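Local coordinates for NADB-Rossmann Superfamily protein (Streptococcus agalactiae, PDB 3LEC), which probably acts as a tRNA (adenine(22)-N1)-methyltransferase with a Rossmann-type fold, and binds a zinc ion, at residues Asn193-Asn196 against Lys197-Ala201; Val53-Gly56 against Pro57-Ala61; Leu25-Val28 against Gly29-His32; Ser181-Thr185 against Val186-Lys190. All coordinates share one frame; numbering follows the deposited sequence. Where two conformers were deposited one is given.

Contact 1 of 4, residues Asn193-Asn196 against Lys197-Ala201; sequences NELN and KLTFA
Asn193 to Ala201 form about two and a half turns of the long helix 185-204, and Lys197, Leu198, Thr199 and Phe200 each donate their backbone N-H to the carbonyl oxygen four residues earlier. The shortest of these bonds are 2.8 Å, from Leu198 N to Glu194 O and from Thr199 N to Leu195 O; the latter is the most bent, at 144°. Two side-chain bonds supplement these. On the exposed flank Glu194 and Lys197, three residues apart, form a salt bridge: NZ of Lys197 lies 2.9 Å from OE2 of Glu194, on the syn side but 35° out of the carboxylate plane. The lysine bends at chi3 (-73°), which carries its end back along the helix, so that its CE also lies 3.5 Å from ND2 of Asn193. On another flank Leu195 and Leu198 pack against Ile220 of helix 210-227, forming part of an apolar seam between two helices. Thr199 links back to the preceding turn through its hydroxyl, and Leu195 O thus accepts twice: Thr199 N and Thr199 OG1 reach it from opposite faces of its carbonyl plane, OG1 at 2.8 Å.

Contact 2 of 4, residues Val53-Gly56 against Pro57-Ala61; sequences VVNG and PYQSA
The amides of Asn55 and Gln59, one helical turn apart, meet with their planes turned 63° against each other. Gln59 donates from NE2 to OD1 of Asn55 over 3.0 Å in a fairly straight bond (164°); the acceptor lies in the plane of the Gln59 amide, while the donor is tilted from that of Asn55. The same OD1 also stands at the edge of the Tyr58 ring, near its plane, 4.0 Å from CD2. Asn55 swings CG anti to its backbone N (chi1 -170°) and Gln59 folds at chi2, which brings the two amides together over the first turn of helix 55-67. Between the same two residues Gln59 N bonds to Asn55 O at 2.8 Å.

Val54 occupies the N-cap position. Its carbonyl oxygen receives Tyr58 N, and its CG2 packs 3.5 Å from CD of Pro57. Gly56 O takes Ser60 N at 2.9 Å; a second bond, from Ser60 OG, is doubtful because it rests on one of two alternative positions. This is the helix start of the beta-alpha-beta unit of strand 45-52, helix 55-67 and strand 74-78, where Tyr58 leans on Val76 and Leu78. Chemically, the first turn is doubly tied, by side chain and main chain, and proline, which has no N-H to offer, stands where the first turn of a helix has no need of one.

Contact 3 of 4, residues Leu25-Val28 against Gly29-His32; sequences LLDV and GSDH
Asp27, the last residue but one of strand 23-28, reaches across the turn to Ser30. Its CB lies 3.8 Å from OG of Ser30 and CG somewhat closer, while OD2 makes the bond: Ser30 OG donates to it over 2.7 Å, approaching from above the carboxylate plane, 44° out of it. A water donates to that same OD2 and accepts from Asp31 N at 3.1 Å, tying the carboxylate to the next stretch of loop. The other oxygen, OD1, is engaged by Thr95 OG1 on strand 93-99. Ser30 holds its hydroxyl anti to its backbone N (chi1 -168°), which turns it toward the aspartate. The backbone reverses in a type II beta turn from Asp27 to Ser30, and Gly29 takes the third position with positive phi, a conformation that favours glycine. Beyond it, His32 ND1 donates to Asp31 OD1 at 2.7 Å, with the acceptor in the ring plane. A glycine-bearing loop after the first strand of a Rossmann-type sheet is where class I methyltransferases usually meet their cofactor, so a similar role here is plausible. The chemistry implies a buried yet satisfied carboxylate, with both oxygens accepting hydrogen bonds, that probably helps to hold the loop in place.

Contact 4 of 4, residues Ser181-Thr185 against Val186-Lys190; sequences SNNTT and VFKEK
Thr184 N-caps helix 185-204: after helix 177-182 ends, Asn183 takes positive phi (50°), Thr184 is extended, and the chain re-enters helical geometry at Thr185. The cap is made by the threonine side chain, whose OG1 accepts from Phe187 N at 3.2 Å in a nearly straight bond (162°). A chi1 of 63° places that oxygen between the backbone N and the carbonyl carbon of its own residue, directed at Phe187 N; OG1 also rests 3.4 Å from CB of Phe187. The regular pattern then begins, with Lys188 N bonded to Thr184 O at 3.1 Å and Glu189 N to Thr185 O at 2.9 Å. Phe187 is buried against Leu179 and Leu180 of the preceding helix and meets Trp191 edge-to-face, while Val186 packs on Ile148 of strand 141-150. The corner thus combines a polar cap with apolar burial of Phe187. Thr185 sets its methyl near the next turn, where CG2 lies 3.3 Å from OE2 of Glu189. Lys188, bent at chi3 and chi4, curls back over the corner, and its NZ donates to Asn183 O at 3.0 Å from above the carbonyl plane.

Contacts 2 and 3 lie together, their centres about 11 Å apart, and touch where Ser60 CB packs 3.9 Å from His32 CD2, so that the loop after strand 23-28 abuts helix 55-67. Contacts 4 and 1 follow one another along helix 185-204, with centres about 17 Å apart; contact 4 starts that helix and contact 1 continues it. The two pairs are well separated: centres of contacts 3 and 4 are about 28 Å apart, and those of contacts 1 and 2 about 38 Å. All lie away from the zinc site of Asp140 and His165. A sulfate, probably from the crystallisation liquor, lies about 4 Å from the side chain of Asn193.

Contact 1 of 4, residues Asn193-Asn196 against Lys197-Ala201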
loop_
_atom_site.group_PDB
_atom_site.type_symbol
_atom_site.label_atom_id
_atom_site.label_comp_id
_atom_site.label_asym_id
_atom_site.label_seq_id
_atom_site.Cartn_x
_atom_site.Cartn_y
_atom_site.Cartn_z
ATOM N N ASN A 193 1.159 -21.026 2.284
ATOM C CA ASN A 193 1.595 -21.058 0.875
ATOM C C ASN A 193 3.079 -20.694 0.676
ATOM O O ASN A 193 3.783 -21.323 -0.119
ATOM C CB ASN A 193 0.698 -20.149 0.018
ATOM C CG ASN A 193 1.004 -20.258 -1.465
ATOM O OD1 ASN A 193 1.070 -21.353 -2.017
ATOM N ND2 ASN A 193 1.196 -19.122 -2.114
ATOM N N GLU A 194 3.549 -19.679 1.399
ATOM C CA GLU A 194 4.957 -19.289 1.370
ATOM C C GLU A 194 5.828 -20.418 1.891
ATOM O O GLU A 194 6.839 -20.737 1.290
ATOM C CB GLU A 194 5.216 -18.033 2.198
ATOM C CG GLU A 194 4.561 -16.765 1.621
ATOM C CD GLU A 194 5.032 -16.440 0.211
ATOM O OE1 GLU A 194 6.255 -16.330 0.014
ATOM O OE2 GLU A 194 4.173 -16.305 -0.697
ATOM N N LEU A 195 5.403 -21.044 2.977
ATOM C CA LEU A 195 6.094 -22.250 3.470
ATOM C C LEU A 195 6.266 -23.333 2.383
ATOM O O LEU A 195 7.381 -23.884 2.175
ATOM C CB LEU A 195 5.356 -22.813 4.683
ATOM C CG LEU A 195 6.078 -23.956 5.417
ATOM C CD1 LEU A 195 7.494 -23.546 5.847
ATOM C CD2 LEU A 195 5.221 -24.417 6.602
ATOM N N ASN A 196 5.178 -23.630 1.685
ATOM C CA ASN A 196 5.225 -24.612 0.602
ATOM C C ASN A 196 6.268 -24.258 -0.441
ATOM O O ASN A 196 7.125 -25.075 -0.771
ATOM C CB ASN A 196 3.860 -24.744 -0.052
ATOM C CG ASN A 196 2.800 -25.235 0.909
ATOM O OD1 ASN A 196 3.108 -25.709 2.020
ATOM N ND2 ASN A 196 1.539 -25.120 0.497
ATOM N N LYS A 197 6.201 -23.028 -0.939
ATOM C CA LYS A 197 7.164 -22.524 -1.915
ATOM C C LYS A 197 8.606 -22.559 -1.419
ATOM O O LYS A 197 9.512 -22.972 -2.136
ATOM C CB LYS A 197 6.761 -21.114 -2.379
ATOM C CG LYS A 197 5.435 -21.137 -3.159
ATOM C CD LYS A 197 5.074 -19.779 -3.782
ATOM C CE LYS A 197 4.612 -18.773 -2.733
ATOM N NZ LYS A 197 4.198 -17.453 -3.370
ATOM N N LEU A 198 8.826 -22.107 -0.190
ATOM C CA LEU A 198 10.158 -22.122 0.345
ATOM C C LEU A 198 10.676 -23.556 0.497
ATOM O O LEU A 198 11.868 -23.815 0.359
ATOM C CB LEU A 198 10.189 -21.395 1.688
ATOM C CG LEU A 198 9.870 -19.887 1.628
ATOM C CD1 LEU A 198 9.673 -19.396 3.034
ATOM C CD2 LEU A 198 10.961 -19.072 0.939
ATOM N N THR A 199 9.769 -24.477 0.791
ATOM C CA THR A 199 10.167 -25.868 0.968
ATOM C C THR A 199 10.555 -26.515 -0.380
ATOM O O THR A 199 11.535 -27.260 -0.456
ATOM C CB THR A 199 9.086 -26.667 1.706
ATOM O OG1 THR A 199 8.866 -26.062 2.999
ATOM C CG2 THR A 199 9.546 -28.129 1.898
ATOM N N PHE A 200 9.806 -26.210 -1.444
ATOM C CA PHE A 200 10.227 -26.571 -2.802
ATOM C C PHE A 200 11.586 -25.928 -3.143
ATOM O O PHE A 200 12.459 -26.588 -3.731
ATOM C CB PHE A 200 9.194 -26.111 -3.844
ATOM C CG PHE A 200 8.081 -27.080 -4.093
ATOM C CD1 PHE A 200 8.307 -28.271 -4.804
ATOM C CD2 PHE A 200 6.789 -26.780 -3.700
ATOM C CE1 PHE A 200 7.251 -29.168 -5.078
ATOM C CE2 PHE A 200 5.729 -27.678 -3.965
ATOM C CZ PHE A 200 5.969 -28.867 -4.660
ATOM N N ALA A 201 11.739 -24.632 -2.815
ATOM C CA ALA A 201 12.967 -23.875 -3.086
ATOM C C ALA A 201 14.200 -24.509 -2.414
ATOM O O ALA A 201 15.258 -24.648 -3.031
ATOM C CB ALA A 201 12.799 -22.414 -2.615
#

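Contact 2 of 4, residues Val53-Gly56 against Pro57-Ala61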
loop_
_atom_site.group_PDB
_atom_site.type_symbol
_atom_site.label_atom_id
_atom_site.label_comp_id
_atom_site.label_asym_id
_atom_site.label_seq_id
_atom_site.Cartn_x
_atom_site.Cartn_y
_atom_site.Cartn_z
ATOM N N VAL A 53 2.425 9.393 -13.735
ATOM C CA VAL A 53 3.836 9.572 -14.036
ATOM C C VAL A 53 4.138 9.660 -15.540
ATOM O O VAL A 53 5.134 10.276 -15.949
ATOM C CB VAL A 53 4.682 8.450 -13.344
ATOM C CG1 VAL A 53 4.546 7.099 -14.091
ATOM C CG2 VAL A 53 6.126 8.884 -13.209
ATOM N N VAL A 54 3.286 9.061 -16.362
ATOM C CA VAL A 54 3.457 9.133 -17.829
ATOM C C VAL A 54 2.122 9.420 -18.525
ATOM O O VAL A 54 1.043 9.319 -17.903
ATOM C CB VAL A 54 4.175 7.887 -18.422
ATOM C CG1 VAL A 54 5.554 7.656 -17.768
ATOM C CG2 VAL A 54 3.315 6.648 -18.322
ATOM N N ASN A 55 2.192 9.775 -19.808
ATOM C CA ASN A 55 1.024 10.322 -20.520
ATOM C C ASN A 55 -0.226 9.432 -20.641
ATOM O O ASN A 55 -1.337 9.900 -20.416
ATOM C CB ASN A 55 1.410 10.852 -21.908
ATOM C CG ASN A 55 0.267 11.638 -22.561
ATOM O OD1 ASN A 55 -0.134 12.693 -22.070
ATOM N ND2 ASN A 55 -0.284 11.102 -23.640
ATOM N N GLY A 56 -0.058 8.161 -20.997
ATOM C CA GLY A 56 -1.193 7.249 -21.087
ATOM C C GLY A 56 -2.109 7.261 -19.866
ATOM O O GLY A 56 -3.289 7.610 -19.960
ATOM N N PRO A 57 -1.571 6.854 -18.707
ATOM C CA PRO A 57 -2.355 6.809 -17.477
ATOM C C PRO A 57 -2.900 8.179 -17.145
ATOM O O PRO A 57 -3.994 8.286 -16.590
ATOM C CB PRO A 57 -1.323 6.432 -16.417
ATOM C CG PRO A 57 -0.231 5.741 -17.164
ATOM C CD PRO A 57 -0.188 6.372 -18.511
ATOM N N TYR A 58 -2.109 9.214 -17.417
ATOM C CA TYR A 58 -2.555 10.592 -17.174
ATOM C C TYR A 58 -3.816 10.869 -17.992
ATOM O O TYR A 58 -4.799 11.374 -17.462
ATOM C CB TYR A 58 -1.440 11.609 -17.492
ATOM C CG TYR A 58 -1.942 13.046 -17.536
ATOM C CD1 TYR A 58 -2.227 13.739 -16.363
ATOM C CD2 TYR A 58 -2.115 13.717 -18.759
ATOM C CE1 TYR A 58 -2.703 15.061 -16.388
ATOM C CE2 TYR A 58 -2.587 15.037 -18.790
ATOM C CZ TYR A 58 -2.858 15.703 -17.606
ATOM O OH TYR A 58 -3.326 17.002 -17.646
ATOM N N GLN A 59 -3.788 10.530 -19.280
ATOM C CA GLN A 59 -4.938 10.780 -20.140
ATOM C C GLN A 59 -6.176 9.962 -19.711
ATOM O O GLN A 59 -7.309 10.471 -19.729
ATOM C CB GLN A 59 -4.574 10.519 -21.608
ATOM C CG GLN A 59 -3.468 11.449 -22.154
ATOM C CD GLN A 59 -3.899 12.906 -22.230
ATOM O OE1 GLN A 59 -5.088 13.219 -22.157
ATOM N NE2 GLN A 59 -2.942 13.800 -22.407
ATOM N N SER A 60 -5.939 8.705 -19.329
ATOM C CA SER A 60 -6.981 7.805 -18.821
ATOM C C SER A 60 -7.704 8.394 -17.616
ATOM O O SER A 60 -8.924 8.476 -17.578
ATOM C CB SER A 60 -6.365 6.461 -18.407
ATOM O OG SER A 60 -5.592 5.902 -19.440
ATOM N N ALA A 61 -6.925 8.778 -16.611
ATOM C CA ALA A 61 -7.484 9.354 -15.399
ATOM C C ALA A 61 -8.250 10.642 -15.718
ATOM O O ALA A 61 -9.362 10.852 -15.233
ATOM C CB ALA A 61 -6.373 9.603 -14.387
#

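Contact 3 of 4, residues Leu25-Val28 against Gly29-His32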
loop_
_atom_site.group_PDB
_atom_site.type_symbol
_atom_site.label_atom_id
_atom_site.label_comp_id
_atom_site.label_asym_id
_atom_site.label_seq_id
_atom_site.Cartn_x
_atom_site.Cartn_y
_atom_site.Cartn_z
ATOM N N LEU A 25 -7.053 14.130 -0.523
ATOM C CA LEU A 25 -6.279 12.918 -0.796
ATOM C C LEU A 25 -5.416 13.091 -2.024
ATOM O O LEU A 25 -5.879 13.655 -3.010
ATOM C CB LEU A 25 -7.257 11.770 -1.071
ATOM C CG LEU A 25 -6.720 10.447 -1.631
ATOM C CD1 LEU A 25 -5.969 9.698 -0.573
ATOM C CD2 LEU A 25 -7.858 9.595 -2.176
ATOM N N LEU A 26 -4.178 12.607 -1.953
ATOM C CA LEU A 26 -3.386 12.323 -3.155
ATOM C C LEU A 26 -3.249 10.812 -3.360
ATOM O O LEU A 26 -2.770 10.087 -2.469
ATOM C CB LEU A 26 -2.009 12.989 -3.079
ATOM C CG LEU A 26 -0.921 12.498 -4.050
ATOM C CD1 LEU A 26 -1.113 12.983 -5.512
ATOM C CD2 LEU A 26 0.457 12.837 -3.551
ATOM N N ASP A 27 -3.645 10.363 -4.555
ATOM C CA ASP A 27 -3.488 8.957 -4.973
ATOM C C ASP A 27 -2.335 8.909 -5.951
ATOM O O ASP A 27 -2.456 9.377 -7.084
ATOM C CB ASP A 27 -4.769 8.454 -5.657
ATOM C CG ASP A 27 -4.842 6.919 -5.756
ATOM O OD1 ASP A 27 -4.029 6.229 -5.104
ATOM O OD2 ASP A 27 -5.725 6.400 -6.489
ATOM N N VAL A 28 -1.213 8.353 -5.502
ATOM C CA VAL A 28 0.014 8.346 -6.294
ATOM C C VAL A 28 -0.000 7.181 -7.264
ATOM O O VAL A 28 -0.106 6.025 -6.842
ATOM C CB VAL A 28 1.243 8.208 -5.405
ATOM C CG1 VAL A 28 2.511 8.325 -6.261
ATOM C CG2 VAL A 28 1.218 9.263 -4.339
ATOM N N GLY A 29 0.110 7.488 -8.556
ATOM C CA GLY A 29 0.021 6.481 -9.615
ATOM C C GLY A 29 -1.351 5.846 -9.615
ATOM O O GLY A 29 -1.493 4.620 -9.745
ATOM N N SER A 30 -2.363 6.700 -9.488
ATOM C CA SER A 30 -3.748 6.299 -9.391
ATOM C C SER A 30 -4.137 5.323 -10.486
ATOM O O SER A 30 -3.806 5.524 -11.659
ATOM C CB SER A 30 -4.652 7.523 -9.445
ATOM O OG SER A 30 -5.956 7.140 -9.066
ATOM N N ASP A 31 -4.799 4.247 -10.080
ATOM C CA ASP A 31 -5.286 3.252 -11.021
ATOM C C ASP A 31 -6.539 3.838 -11.697
ATOM O O ASP A 31 -7.653 3.709 -11.190
ATOM C CB ASP A 31 -5.587 1.942 -10.270
ATOM C CG ASP A 31 -6.143 0.848 -11.169
ATOM O OD1 ASP A 31 -6.234 1.054 -12.393
ATOM O OD2 ASP A 31 -6.495 -0.227 -10.640
ATOM N N HIS A 32 -6.323 4.517 -12.830
ATOM C CA HIS A 32 -7.401 5.056 -13.650
ATOM C C HIS A 32 -8.290 6.064 -12.885
ATOM O O HIS A 32 -9.390 6.374 -13.320
ATOM C CB HIS A 32 -8.277 3.934 -14.235
ATOM C CG HIS A 32 -7.586 3.079 -15.251
ATOM N ND1 HIS A 32 -6.860 1.955 -14.910
ATOM C CD2 HIS A 32 -7.520 3.172 -16.601
ATOM C CE1 HIS A 32 -6.369 1.401 -16.007
ATOM N NE2 HIS A 32 -6.749 2.122 -17.045
HETATM O O HOH W 1 -5.502 4.007 -7.069
#

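Contact 4 of 4, residues Ser181-Thr185 against Val186-Lys190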
loop_
_atom_site.group_PDB
_atom_site.type_symbol
_atom_site.label_atom_id
_atom_site.label_comp_id
_atom_site.label_asym_id
_atom_site.label_seq_id
_atom_site.Cartn_x
_atom_site.Cartn_y
_atom_site.Cartn_z
ATOM N N SER A 181 -1.441 -10.298 14.990
ATOM C CA SER A 181 -2.347 -10.260 16.127
ATOM C C SER A 181 -3.765 -10.687 15.739
ATOM O O SER A 181 -4.447 -11.404 16.488
ATOM C CB SER A 181 -2.320 -8.860 16.749
ATOM O OG SER A 181 -3.256 -8.737 17.806
ATOM N N ASN A 182 -4.208 -10.247 14.564
ATOM C CA ASN A 182 -5.534 -10.612 14.077
ATOM C C ASN A 182 -5.559 -12.105 13.728
ATOM O O ASN A 182 -6.539 -12.787 14.026
ATOM C CB ASN A 182 -5.931 -9.742 12.884
ATOM C CG ASN A 182 -7.365 -9.227 12.972
ATOM O OD1 ASN A 182 -8.137 -9.337 12.008
ATOM N ND2 ASN A 182 -7.726 -8.648 14.118
ATOM N N ASN A 183 -4.463 -12.599 13.132
ATOM C CA ASN A 183 -4.244 -14.027 12.847
ATOM C C ASN A 183 -5.436 -14.656 12.126
ATOM O O ASN A 183 -5.996 -15.655 12.577
ATOM C CB ASN A 183 -3.879 -14.798 14.147
ATOM C CG ASN A 183 -3.450 -16.246 13.897
ATOM O OD1 ASN A 183 -2.663 -16.542 12.998
ATOM N ND2 ASN A 183 -3.953 -17.149 14.717
ATOM N N THR A 184 -5.832 -14.058 11.002
ATOM C CA THR A 184 -7.022 -14.490 10.277
ATOM C C THR A 184 -6.723 -15.723 9.442
ATOM O O THR A 184 -5.563 -16.032 9.201
ATOM C CB THR A 184 -7.504 -13.399 9.311
ATOM O OG1 THR A 184 -6.486 -13.158 8.323
ATOM C CG2 THR A 184 -7.809 -12.106 10.066
ATOM N N THR A 185 -7.772 -16.406 8.987
ATOM C CA THR A 185 -7.618 -17.503 8.025
ATOM C C THR A 185 -6.794 -17.117 6.784
ATOM O O THR A 185 -5.938 -17.889 6.366
ATOM C CB THR A 185 -8.966 -18.076 7.562
ATOM O OG1 THR A 185 -9.797 -18.304 8.705
ATOM C CG2 THR A 185 -8.754 -19.374 6.837
ATOM N N VAL A 186 -7.056 -15.944 6.203
ATOM C CA VAL A 186 -6.345 -15.504 4.983
ATOM C C VAL A 186 -4.851 -15.396 5.268
ATOM O O VAL A 186 -4.012 -15.803 4.463
ATOM C CB VAL A 186 -6.870 -14.130 4.468
ATOM C CG1 VAL A 186 -6.041 -13.617 3.279
ATOM C CG2 VAL A 186 -8.357 -14.222 4.089
ATOM N N PHE A 187 -4.530 -14.824 6.416
ATOM C CA PHE A 187 -3.143 -14.673 6.868
ATOM C C PHE A 187 -2.440 -16.037 6.978
ATOM O O PHE A 187 -1.340 -16.232 6.458
ATOM C CB PHE A 187 -3.168 -13.980 8.225
ATOM C CG PHE A 187 -1.825 -13.881 8.906
ATOM C CD1 PHE A 187 -0.956 -12.830 8.619
ATOM C CD2 PHE A 187 -1.445 -14.814 9.858
ATOM C CE1 PHE A 187 0.272 -12.708 9.277
ATOM C CE2 PHE A 187 -0.216 -14.711 10.505
ATOM C CZ PHE A 187 0.648 -13.656 10.207
ATOM N N LYS A 188 -3.086 -16.974 7.653
ATOM C CA LYS A 188 -2.568 -18.328 7.787
ATOM C C LYS A 188 -2.372 -18.969 6.412
ATOM O O LYS A 188 -1.318 -19.552 6.141
ATOM C CB LYS A 188 -3.556 -19.164 8.597
ATOM C CG LYS A 188 -3.437 -18.999 10.085
ATOM C CD LYS A 188 -4.299 -20.050 10.773
ATOM C CE LYS A 188 -5.661 -19.501 11.174
ATOM N NZ LYS A 188 -5.550 -18.638 12.394
ATOM N N GLU A 189 -3.355 -18.806 5.524
ATOM C CA GLU A 189 -3.248 -19.392 4.179
ATOM C C GLU A 189 -2.083 -18.774 3.405
ATOM O O GLU A 189 -1.349 -19.487 2.699
ATOM C CB GLU A 189 -4.581 -19.277 3.409
ATOM C CG GLU A 189 -5.682 -20.161 4.026
ATOM C CD GLU A 189 -7.090 -19.952 3.485
ATOM O OE1 GLU A 189 -7.338 -19.067 2.631
ATOM O OE2 GLU A 189 -7.979 -20.685 3.963
ATOM N N LYS A 190 -1.891 -17.460 3.543
ATOM C CA LYS A 190 -0.773 -16.813 2.832
ATOM C C LYS A 190 0.550 -17.397 3.267
ATOM O O LYS A 190 1.382 -17.763 2.433
ATOM C CB LYS A 190 -0.737 -15.288 3.024
ATOM C CG LYS A 190 0.605 -14.689 2.573
ATOM C CD LYS A 190 0.700 -13.185 2.723
ATOM C CE LYS A 190 2.059 -12.692 2.239
ATOM N NZ LYS A 190 2.022 -11.241 1.971
#